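PDB 2RA5: putative transcriptional regulator from Streptomyces coelicolor A3, which probably acts as a DNA-binding transcription factor of the GntR family, with a UTRA domain that here holds meso-tartaric acid in its pocket. Local coordinates for residues 183-188 with 213-218; 170-175 with 224-229; 136-141 with 150-155; 209-214 with 237-242. All coordinates share one frame; numbering follows the deposited sequence. Where two conformers were deposited one is given.

Contact 1 of 4, residues 183-188 with 213-218; sequences HSARQS and MERTTF. With SRT (S,R meso-tartaric acid), chain B.
A classic beta bulge begins the antiparallel ladder between 183-188 and 213-218: H183 and S184 both face F218, whose O accepts H183 N at 2.9 Å and, weakly, S184 N. The ladder then runs regularly to S188 and E214; R186 and T216 exchange two backbone bonds, R186 N to T216 O at 2.8 Å and T216 N to R186 O at 2.9 Å. On the face bearing A185, Q187, R215 and T217, Q187 lies beside R215, pointing the same way, its NE2 3.9 Å from R215 CD. Its OE1 touches the selenium of M213 (Q187 OE1 to M213 SE, 3.4 Å). The R215 chain starts with CG anti to N (chi1 169°) and bends at chi3, which brings NH1 to the tartrate: SRT O1 lies in the guanidinium plane at its edge, 2.8 Å from R215 NH1. A leucine here would probably leave that carboxylate of SRT without this charged partner. On the other face R186 NH2 reaches E240 of the second subunit in a salt bridge. Strand 224-232 pairs with the far edge of 213-218, helix 119-125 packs on T216, and a strand of the second subunit extends the sheet beyond 184-188.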
# COMPACT_ATOMS: atom_id res chain seq x y z
N HIS A 183 -13.00 15.45 -0.34
CA HIS A 183 -13.84 14.65 -1.21
C HIS A 183 -13.12 13.42 -1.80
O HIS A 183 -13.70 12.34 -1.89
CB HIS A 183 -14.43 15.52 -2.31
CG HIS A 183 -15.49 14.84 -3.11
ND1 HIS A 183 -15.26 14.37 -4.40
CD2 HIS A 183 -16.77 14.54 -2.83
CE1 HIS A 183 -16.36 13.82 -4.86
NE2 HIS A 183 -17.30 13.90 -3.93
N SER A 184 -11.86 13.59 -2.20
CA SER A 184 -11.08 12.47 -2.69
C SER A 184 -9.61 12.64 -2.38
O SER A 184 -9.17 13.67 -1.85
CB SER A 184 -11.28 12.27 -4.20
OG SER A 184 -10.86 13.40 -4.94
N ALA A 185 -8.84 11.62 -2.74
CA ALA A 185 -7.41 11.63 -2.55
C ALA A 185 -6.82 10.71 -3.57
O ALA A 185 -7.44 9.73 -3.95
CB ALA A 185 -7.05 11.15 -1.18
N ARG A 186 -5.61 11.02 -3.98
CA ARG A 186 -4.85 10.20 -4.89
C ARG A 186 -3.68 9.63 -4.08
O ARG A 186 -3.03 10.37 -3.35
CB ARG A 186 -4.38 11.08 -6.05
CG ARG A 186 -3.52 10.39 -7.05
CD ARG A 186 -4.30 9.35 -7.81
NE ARG A 186 -3.44 8.81 -8.86
CZ ARG A 186 -2.54 7.88 -8.64
NH1 ARG A 186 -1.77 7.46 -9.64
NH2 ARG A 186 -2.40 7.37 -7.43
N GLN A 187 -3.45 8.32 -4.16
CA GLN A 187 -2.39 7.69 -3.35
C GLN A 187 -1.48 6.74 -4.12
O GLN A 187 -1.93 5.97 -4.96
CB GLN A 187 -2.97 6.92 -2.17
CG GLN A 187 -3.71 7.73 -1.16
CD GLN A 187 -3.73 7.04 0.19
OE1 GLN A 187 -3.02 6.06 0.40
NE2 GLN A 187 -4.55 7.55 1.11
N SER A 188 -0.20 6.77 -3.79
CA SER A 188 0.74 5.80 -4.31
C SER A 188 1.53 5.24 -3.14
O SER A 188 2.03 5.97 -2.28
CB SER A 188 1.69 6.44 -5.31
OG SER A 188 2.10 7.70 -4.82
N MSE A 213 4.68 6.47 1.30
CA MSE A 213 3.46 6.82 0.62
C MSE A 213 3.33 8.32 0.29
O MSE A 213 3.80 9.20 1.02
CB MSE A 213 2.28 6.26 1.40
CG MSE A 213 1.59 7.23 2.30
SE MSE A 213 -0.19 7.58 1.61
CE MSE A 213 -0.97 8.33 3.24
N GLU A 214 2.73 8.59 -0.86
CA GLU A 214 2.47 9.96 -1.28
C GLU A 214 0.98 10.10 -1.51
O GLU A 214 0.35 9.21 -2.08
CB GLU A 214 3.23 10.29 -2.56
CG GLU A 214 4.70 10.64 -2.37
CD GLU A 214 5.40 10.85 -3.69
OE1 GLU A 214 4.74 11.26 -4.67
OE2 GLU A 214 6.62 10.59 -3.77
N ARG A 215 0.42 11.21 -1.05
CA ARG A 215 -1.01 11.41 -1.17
C ARG A 215 -1.35 12.85 -1.54
O ARG A 215 -0.74 13.79 -1.00
CB ARG A 215 -1.67 11.01 0.15
CG ARG A 215 -3.13 11.38 0.31
CD ARG A 215 -3.56 11.23 1.75
NE ARG A 215 -2.87 12.15 2.67
CZ ARG A 215 -2.80 11.97 4.00
NH1 ARG A 215 -2.16 12.85 4.77
NH2 ARG A 215 -3.37 10.91 4.56
N THR A 216 -2.30 13.05 -2.44
CA THR A 216 -2.87 14.38 -2.62
C THR A 216 -4.35 14.36 -2.30
O THR A 216 -5.09 13.56 -2.84
CB THR A 216 -2.74 14.94 -4.05
OG1 THR A 216 -1.40 14.79 -4.52
CG2 THR A 216 -3.12 16.43 -4.09
N THR A 217 -4.79 15.31 -1.48
CA THR A 217 -6.19 15.37 -1.10
C THR A 217 -6.91 16.58 -1.71
O THR A 217 -6.43 17.70 -1.63
CB THR A 217 -6.34 15.41 0.43
OG1 THR A 217 -5.59 14.34 1.00
CG2 THR A 217 -7.81 15.30 0.84
N PHE A 218 -8.08 16.34 -2.29
CA PHE A 218 -8.88 17.38 -2.93
C PHE A 218 -10.20 17.65 -2.22
O PHE A 218 -10.75 16.76 -1.56
CB PHE A 218 -9.15 17.02 -4.38
CG PHE A 218 -7.93 16.60 -5.13
CD1 PHE A 218 -7.40 15.32 -4.95
CD2 PHE A 218 -7.30 17.48 -6.00
CE1 PHE A 218 -6.26 14.92 -5.64
CE2 PHE A 218 -6.16 17.09 -6.71
CZ PHE A 218 -5.64 15.81 -6.53
O1 SRT B . -1.85 13.28 7.57
O11 SRT B . -1.75 11.06 7.67
C1 SRT B . -2.08 12.19 8.16
C2 SRT B . -2.75 12.22 9.52
O2 SRT B . -3.10 13.57 9.86
C3 SRT B . -3.96 11.26 9.60
O3 SRT B . -4.27 10.89 10.95
C4 SRT B . -5.18 11.87 9.00
O4 SRT B . -6.00 12.51 9.74
O41 SRT B . -5.31 11.70 7.77

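Contact 2 of 4, residues 170-175 with 224-229; sequences GLYRLM and AVEFGT. With SRT (S,R meso-tartaric acid), chain B.
Apolar contacts join the selenomethionine M175 to strand residues V225 and E226: M175 SE rests 4.0 Å from E226 CB, its chain crossing that of E226 at about a right angle, and M175 CE lies 4.3 Å from V225 CG1. L171 adds a methyl, CD2, 4.0 Å from E226 CG. Polar ends meet less directly. Y172 OH stands 4.1 Å from E226 OE1, and both hydrogen-bond to OG1 of T217, which bridges helix and strand. E226 gets there with CG anti to N (chi1 179°) and a bend at chi2 that turns carboxylate oxygen OE1 toward the tyrosine hydroxyl and T217; the ring and carboxylate planes are 67° apart. The strand kinks here in a classic beta bulge, V225 and E226 both facing T217, while G170 is the N-cap of helix 171-177, so the first turn points its amides at the ligand. The bonds to the tartrate are main-chain ones: L171 N donates to SRT O2 at 2.8 Å, and Y172 N weakly to SRT O4. Carboxylate atom O41 of SRT sits 3.4 Å above the plane of the Y172 ring, displaced toward its rim, while the opposite end of that ring, at OH, packs against R215.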
# COMPACT_ATOMS: atom_id res chain seq x y z
N GLY A 170 -5.62 14.63 14.44
CA GLY A 170 -5.18 14.41 13.07
C GLY A 170 -5.36 15.61 12.15
O GLY A 170 -6.19 16.49 12.37
N LEU A 171 -4.58 15.62 11.08
CA LEU A 171 -4.58 16.75 10.16
C LEU A 171 -5.91 16.88 9.41
O LEU A 171 -6.37 17.99 9.15
CB LEU A 171 -3.41 16.62 9.18
CG LEU A 171 -3.30 17.65 8.05
CD1 LEU A 171 -3.20 19.06 8.63
CD2 LEU A 171 -2.12 17.35 7.13
N TYR A 172 -6.52 15.74 9.08
CA TYR A 172 -7.82 15.75 8.39
C TYR A 172 -8.93 16.35 9.25
O TYR A 172 -9.76 17.12 8.76
CB TYR A 172 -8.22 14.35 7.96
CG TYR A 172 -7.66 13.94 6.63
CD1 TYR A 172 -6.52 14.56 6.10
CD2 TYR A 172 -8.25 12.92 5.90
CE1 TYR A 172 -6.01 14.19 4.87
CE2 TYR A 172 -7.75 12.53 4.68
CZ TYR A 172 -6.63 13.17 4.17
OH TYR A 172 -6.15 12.75 2.95
N ARG A 173 -8.94 15.98 10.54
CA ARG A 173 -9.95 16.48 11.47
C ARG A 173 -9.84 17.99 11.59
O ARG A 173 -10.84 18.70 11.54
CB ARG A 173 -9.79 15.82 12.86
CG ARG A 173 -10.70 16.41 13.95
CD ARG A 173 -10.51 15.68 15.29
NE ARG A 173 -10.88 16.50 16.46
CZ ARG A 173 -11.79 16.15 17.37
NH1 ARG A 173 -12.05 16.97 18.39
NH2 ARG A 173 -12.45 15.00 17.28
N LEU A 174 -8.61 18.48 11.72
CA LEU A 174 -8.37 19.92 11.79
C LEU A 174 -8.89 20.63 10.56
O LEU A 174 -9.55 21.67 10.66
CB LEU A 174 -6.88 20.22 11.96
CG LEU A 174 -6.41 20.39 13.41
CD1 LEU A 174 -4.91 20.58 13.48
CD2 LEU A 174 -7.14 21.56 14.03
N MSE A 175 -8.62 20.07 9.39
CA MSE A 175 -9.02 20.72 8.13
C MSE A 175 -10.53 20.77 7.99
O MSE A 175 -11.09 21.78 7.57
CB MSE A 175 -8.40 20.01 6.93
CG MSE A 175 -6.87 20.04 6.91
SE MSE A 175 -6.09 19.33 5.27
CE MSE A 175 -7.14 17.70 5.11
N ALA A 224 -6.58 20.73 -4.97
CA ALA A 224 -5.73 20.11 -3.96
C ALA A 224 -5.78 20.95 -2.71
O ALA A 224 -5.81 22.17 -2.74
CB ALA A 224 -4.30 19.96 -4.44
N VAL A 225 -5.80 20.27 -1.58
CA VAL A 225 -6.04 20.93 -0.33
C VAL A 225 -4.85 20.54 0.58
O VAL A 225 -4.51 21.22 1.55
CB VAL A 225 -7.49 20.55 0.16
CG1 VAL A 225 -7.52 19.46 1.22
CG2 VAL A 225 -8.27 21.76 0.57
N GLU A 226 -4.17 19.47 0.19
CA GLU A 226 -3.12 18.88 1.00
C GLU A 226 -2.30 17.90 0.15
O GLU A 226 -2.84 17.14 -0.64
CB GLU A 226 -3.75 18.16 2.21
CG GLU A 226 -2.74 17.48 3.14
CD GLU A 226 -2.36 16.06 2.71
OE1 GLU A 226 -3.17 15.37 2.05
OE2 GLU A 226 -1.25 15.60 3.06
N PHE A 227 -0.99 17.96 0.31
CA PHE A 227 -0.08 16.99 -0.27
C PHE A 227 0.83 16.42 0.82
O PHE A 227 1.49 17.16 1.55
CB PHE A 227 0.78 17.64 -1.32
CG PHE A 227 1.84 16.73 -1.89
CD1 PHE A 227 1.47 15.58 -2.58
CD2 PHE A 227 3.19 17.02 -1.76
CE1 PHE A 227 2.44 14.73 -3.14
CE2 PHE A 227 4.17 16.17 -2.31
CZ PHE A 227 3.78 15.03 -3.00
N GLY A 228 0.89 15.11 0.91
CA GLY A 228 1.68 14.48 1.94
C GLY A 228 2.70 13.54 1.35
O GLY A 228 2.47 12.86 0.35
N THR A 229 3.86 13.52 1.98
CA THR A 229 4.93 12.62 1.58
C THR A 229 5.44 11.97 2.86
O THR A 229 6.01 12.63 3.74
CB THR A 229 6.01 13.38 0.74
OG1 THR A 229 6.83 12.45 0.03
CG2 THR A 229 6.87 14.34 1.59
O1 SRT B . -1.85 13.28 7.57
O11 SRT B . -1.75 11.06 7.67
C1 SRT B . -2.08 12.19 8.16
C2 SRT B . -2.75 12.22 9.52
O2 SRT B . -3.10 13.57 9.86
C3 SRT B . -3.96 11.26 9.60
O3 SRT B . -4.27 10.89 10.95
C4 SRT B . -5.18 11.87 9.00
O4 SRT B . -6.00 12.51 9.74
O41 SRT B . -5.31 11.70 7.77

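Contact 3 of 4, residues 136-141 with 150-155; sequences IERLRL and LCNYLP. With SRT (S,R meso-tartaric acid), chain B.
One methyl group, CD1 of L150, lies against the faces of two guanidinium groups, those of R138 and R140, that come from the paired strand. It stands 3.8 Å from R138 NH2, above the plane and toward its rim, and 3.8 Å from R140 CG, the leucine and the R140 chain meeting at a slant. R138 and L150 form a hydrogen-bonded antiparallel pair: R138 N to L150 O and L150 N to R138 O are both 2.8 Å. I136 and N152 form the same kind of pair, with the non-hydrogen-bonded pair E137 and C151 between the two; there E137 CG touches C151 SG at 4.0 Å on the other face, and the E137 carboxylate is held by Y149 and R135. R138 starts with CG anti to its carbonyl carbon (chi1 -62°), then bends at chi2 and chi3, which swings the guanidinium over L150 to the tartrate. Its NH1 is hydrogen-bonded to SRT O2, at a spacing too short to be trusted, and its NH2 reaches SRT O1 in a weak bond. R140 brings NH2 within 2.8 Å of SRT O3. A serine in place of R140 would probably deprive SRT O3 of this cationic neighbour and open a gap beside L150 CD1. Two largely buried guanidinium groups, packed on one methyl and both turned to the tartrate, suggest a site suited to an anion, consistent with the small-molecule-binding role known for UTRA domains; the natural ligand is not established here.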
# COMPACT_ATOMS: atom_id res chain seq x y z
N ILE A 136 4.52 21.29 7.02
CA ILE A 136 4.46 20.66 8.33
C ILE A 136 5.23 19.33 8.34
O ILE A 136 5.19 18.56 7.38
CB ILE A 136 3.00 20.43 8.80
CG1 ILE A 136 2.28 21.77 8.92
CG2 ILE A 136 2.97 19.73 10.13
CD1 ILE A 136 0.80 21.64 9.13
N GLU A 137 5.94 19.09 9.43
CA GLU A 137 6.57 17.80 9.64
C GLU A 137 6.21 17.22 11.02
O GLU A 137 6.32 17.89 12.03
CB GLU A 137 8.08 17.91 9.44
CG GLU A 137 8.45 18.33 8.03
CD GLU A 137 9.93 18.28 7.77
OE1 GLU A 137 10.39 19.00 6.85
OE2 GLU A 137 10.65 17.54 8.47
N ARG A 138 5.73 15.97 11.03
CA ARG A 138 5.38 15.28 12.28
C ARG A 138 6.07 13.93 12.40
O ARG A 138 6.23 13.20 11.42
CB ARG A 138 3.88 15.03 12.41
CG ARG A 138 2.98 16.23 12.46
CD ARG A 138 2.03 16.15 11.27
NE ARG A 138 0.71 15.62 11.59
CZ ARG A 138 -0.13 15.12 10.68
NH1 ARG A 138 -1.32 14.66 11.04
NH2 ARG A 138 0.24 15.08 9.41
N LEU A 139 6.46 13.59 13.62
CA LEU A 139 6.84 12.23 13.95
C LEU A 139 5.67 11.58 14.70
O LEU A 139 5.10 12.17 15.62
CB LEU A 139 8.11 12.22 14.79
CG LEU A 139 8.80 10.90 15.12
CD1 LEU A 139 9.43 10.26 13.90
CD2 LEU A 139 9.85 11.12 16.20
N ARG A 140 5.26 10.39 14.26
CA ARG A 140 4.24 9.62 14.97
C ARG A 140 4.90 8.50 15.73
O ARG A 140 5.69 7.73 15.17
CB ARG A 140 3.24 9.02 13.99
CG ARG A 140 2.31 10.02 13.40
CD ARG A 140 1.01 10.14 14.19
NE ARG A 140 -0.09 10.32 13.24
CZ ARG A 140 -0.90 11.37 13.21
NH1 ARG A 140 -0.78 12.34 14.12
NH2 ARG A 140 -1.85 11.44 12.28
N LEU A 141 4.61 8.41 17.02
CA LEU A 141 5.17 7.30 17.78
C LEU A 141 4.11 6.40 18.40
O LEU A 141 3.01 6.85 18.76
CB LEU A 141 6.15 7.78 18.86
CG LEU A 141 7.16 8.86 18.43
CD1 LEU A 141 6.50 10.23 18.53
CD2 LEU A 141 8.43 8.80 19.27
N LEU A 150 5.97 12.13 8.88
CA LEU A 150 4.94 12.74 8.03
C LEU A 150 5.24 14.18 7.61
O LEU A 150 5.16 15.09 8.43
CB LEU A 150 3.59 12.72 8.76
CG LEU A 150 3.10 11.44 9.44
CD1 LEU A 150 1.68 11.61 9.96
CD2 LEU A 150 3.22 10.24 8.51
N CYS A 151 5.58 14.39 6.33
CA CYS A 151 5.70 15.75 5.78
C CYS A 151 4.46 16.15 4.99
O CYS A 151 4.08 15.47 4.04
CB CYS A 151 6.93 15.89 4.86
SG CYS A 151 8.48 15.21 5.49
N ASN A 152 3.83 17.26 5.36
CA ASN A 152 2.69 17.77 4.60
C ASN A 152 2.81 19.20 4.09
O ASN A 152 3.45 20.06 4.70
CB ASN A 152 1.36 17.57 5.36
CG ASN A 152 1.11 16.11 5.72
OD1 ASN A 152 0.41 15.38 5.01
ND2 ASN A 152 1.70 15.67 6.81
N TYR A 153 2.18 19.46 2.94
CA TYR A 153 2.18 20.79 2.35
C TYR A 153 0.77 21.23 2.11
O TYR A 153 -0.02 20.49 1.53
CB TYR A 153 2.94 20.77 1.04
CG TYR A 153 4.38 20.34 1.21
CD1 TYR A 153 4.73 18.99 1.14
CD2 TYR A 153 5.38 21.28 1.45
CE1 TYR A 153 6.05 18.60 1.29
CE2 TYR A 153 6.69 20.89 1.61
CZ TYR A 153 7.02 19.54 1.52
OH TYR A 153 8.33 19.14 1.68
N LEU A 154 0.44 22.42 2.57
CA LEU A 154 -0.88 22.98 2.33
C LEU A 154 -0.77 24.29 1.56
O LEU A 154 0.18 25.06 1.74
CB LEU A 154 -1.67 23.22 3.62
CG LEU A 154 -1.70 22.29 4.83
CD1 LEU A 154 -3.16 22.12 5.26
CD2 LEU A 154 -1.07 20.98 4.53
N PRO A 155 -1.74 24.55 0.67
CA PRO A 155 -1.79 25.84 -0.01
C PRO A 155 -2.19 26.94 0.98
O PRO A 155 -2.75 26.64 2.03
CB PRO A 155 -2.87 25.64 -1.07
CG PRO A 155 -3.73 24.54 -0.57
CD PRO A 155 -2.88 23.67 0.32
O1 SRT B . -1.85 13.28 7.57
O11 SRT B . -1.75 11.06 7.67
C1 SRT B . -2.08 12.19 8.16
C2 SRT B . -2.75 12.22 9.52
O2 SRT B . -3.10 13.57 9.86
C3 SRT B . -3.96 11.26 9.60
O3 SRT B . -4.27 10.89 10.95
C4 SRT B . -5.18 11.87 9.00
O4 SRT B . -6.00 12.51 9.74
O41 SRT B . -5.31 11.70 7.77

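Contact 4 of 4, residues 209-214 with 237-242; sequences PLLTME and YSFEFQ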
# COMPACT_ATOMS: atom_id res chain seq x y z
N PRO A 209 15.19 -0.60 4.55
CA PRO A 209 13.93 -0.47 3.81
C PRO A 209 12.90 0.36 4.58
O PRO A 209 12.67 0.12 5.77
CB PRO A 209 13.46 -1.92 3.69
CG PRO A 209 14.14 -2.61 4.83
CD PRO A 209 15.50 -2.01 4.79
N LEU A 210 12.28 1.32 3.90
CA LEU A 210 11.18 2.07 4.49
C LEU A 210 9.93 1.94 3.64
O LEU A 210 10.02 1.78 2.41
CB LEU A 210 11.53 3.55 4.65
CG LEU A 210 12.54 4.03 5.70
CD1 LEU A 210 12.43 5.54 5.83
CD2 LEU A 210 12.35 3.37 7.05
N LEU A 211 8.78 2.00 4.29
CA LEU A 211 7.52 2.02 3.57
C LEU A 211 7.25 3.48 3.23
O LEU A 211 7.36 4.36 4.08
CB LEU A 211 6.40 1.43 4.43
CG LEU A 211 5.05 1.04 3.81
CD1 LEU A 211 5.21 0.14 2.58
CD2 LEU A 211 4.20 0.35 4.86
N THR A 212 6.93 3.76 1.98
CA THR A 212 6.65 5.13 1.61
C THR A 212 5.24 5.30 1.07
O THR A 212 4.67 4.39 0.46
CB THR A 212 7.63 5.66 0.55
OG1 THR A 212 7.36 5.01 -0.70
CG2 THR A 212 9.08 5.45 0.97
N MSE A 213 4.68 6.47 1.30
CA MSE A 213 3.46 6.82 0.62
C MSE A 213 3.33 8.32 0.29
O MSE A 213 3.80 9.20 1.02
CB MSE A 213 2.28 6.26 1.40
CG MSE A 213 1.59 7.23 2.30
SE MSE A 213 -0.19 7.58 1.61
CE MSE A 213 -0.97 8.33 3.24
N GLU A 214 2.73 8.59 -0.86
CA GLU A 214 2.47 9.96 -1.28
C GLU A 214 0.98 10.10 -1.51
O GLU A 214 0.35 9.21 -2.08
CB GLU A 214 3.23 10.29 -2.56
CG GLU A 214 4.70 10.64 -2.37
CD GLU A 214 5.40 10.85 -3.69
OE1 GLU A 214 4.74 11.26 -4.67
OE2 GLU A 214 6.62 10.59 -3.77
N TYR A 237 4.77 -0.75 11.13
CA TYR A 237 3.55 -0.30 10.47
C TYR A 237 3.30 -1.03 9.15
O TYR A 237 4.25 -1.40 8.46
CB TYR A 237 3.64 1.22 10.20
CG TYR A 237 2.37 1.78 9.60
CD1 TYR A 237 1.33 2.22 10.42
CD2 TYR A 237 2.19 1.86 8.22
CE1 TYR A 237 0.16 2.73 9.88
CE2 TYR A 237 1.01 2.38 7.66
CZ TYR A 237 -0.00 2.81 8.50
OH TYR A 237 -1.18 3.31 7.99
N SER A 238 2.03 -1.22 8.82
CA SER A 238 1.65 -1.63 7.45
C SER A 238 0.25 -1.15 7.07
O SER A 238 -0.58 -0.84 7.94
CB SER A 238 1.81 -3.14 7.25
OG SER A 238 0.91 -3.87 8.07
N PHE A 239 -0.02 -1.07 5.78
CA PHE A 239 -1.33 -0.60 5.33
C PHE A 239 -2.28 -1.77 5.31
O PHE A 239 -2.08 -2.74 4.59
CB PHE A 239 -1.24 0.06 3.95
CG PHE A 239 -0.48 1.36 3.96
CD1 PHE A 239 -1.10 2.54 4.34
CD2 PHE A 239 0.87 1.40 3.62
CE1 PHE A 239 -0.41 3.74 4.37
CE2 PHE A 239 1.58 2.61 3.65
CZ PHE A 239 0.93 3.78 4.02
N GLU A 240 -3.29 -1.70 6.15
CA GLU A 240 -4.22 -2.81 6.31
C GLU A 240 -5.57 -2.34 5.85
O GLU A 240 -6.08 -1.32 6.31
CB GLU A 240 -4.31 -3.25 7.77
CG GLU A 240 -3.02 -3.79 8.38
CD GLU A 240 -2.61 -5.14 7.82
OE1 GLU A 240 -3.50 -5.93 7.42
OE2 GLU A 240 -1.39 -5.40 7.78
N PHE A 241 -6.17 -3.07 4.93
CA PHE A 241 -7.53 -2.75 4.55
C PHE A 241 -8.34 -3.94 4.03
O PHE A 241 -7.82 -5.04 3.82
CB PHE A 241 -7.55 -1.59 3.55
CG PHE A 241 -6.62 -1.77 2.41
CD1 PHE A 241 -5.29 -1.40 2.51
CD2 PHE A 241 -7.06 -2.34 1.22
CE1 PHE A 241 -4.41 -1.57 1.46
CE2 PHE A 241 -6.18 -2.53 0.14
CZ PHE A 241 -4.85 -2.14 0.26
N GLN A 242 -9.63 -3.69 3.86
CA GLN A 242 -10.53 -4.67 3.33
C GLN A 242 -11.16 -4.06 2.09
O GLN A 242 -11.50 -2.89 2.08
CB GLN A 242 -11.61 -4.99 4.36
CG GLN A 242 -12.65 -5.99 3.88
CD GLN A 242 -13.83 -6.12 4.86
OE1 GLN A 242 -14.56 -7.11 4.84
NE2 GLN A 242 -14.01 -5.12 5.72
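L211 and F239 carry this contact, with no hydrogen bond between the segments. L211 CD2 comes 3.7 Å from F239 CE2, and L211 CG is 3.8 Å from the same carbon, the leucine approaching the ring at a slant. L211 CG stands anti to its N (chi1 -166°), which sends CD2 to the loop before strand 239-245, where it also comes 4.2 Å from Y237 CD2, at the edge of that ring, and 4.1 Å from S238 CA. Along the strand, M213 extends the apolar patch: its CB and CG both lie 3.9 Å from F239 CZ. In the next shell the two aromatics set one another: Y237 CE2 lies 3.7 Å above the centre of the F239 ring, while L211 and M213 meet that ring obliquely. Y232 steadies both, its ring stacked on Y237 and edge-to-face with F239. The contact thus joins the six-stranded UTRA sheet to the start of 239-245, which pairs with 69-73 in a separate two-stranded sheet. Strand 209-218 runs between 184-193 and 224-232, while F239, E240 and F241 form an antiparallel ladder with a strand of the second subunit.

Contacts 2 and 3 are buried, and contacts 1 and 4 lie only partly buried at the side where the second subunit joins the sheet. Contacts 1 and 3 are antiparallel strand ladders in two halves of one sheet; contact 2 sets a helix against the intervening strand 224-232, which pairs with 213-218 on one side and with 150-154 on the other. Those three meet round the tartrate, contacts 1 and 3 giving arginines and contact 2 helix amides and a tyrosine face. Contact 4 is purely apolar and aromatic; it shares M213 and E214 with contact 1 and joins the start of strand 209-218 to strand 239-245, which pairs with the second subunit.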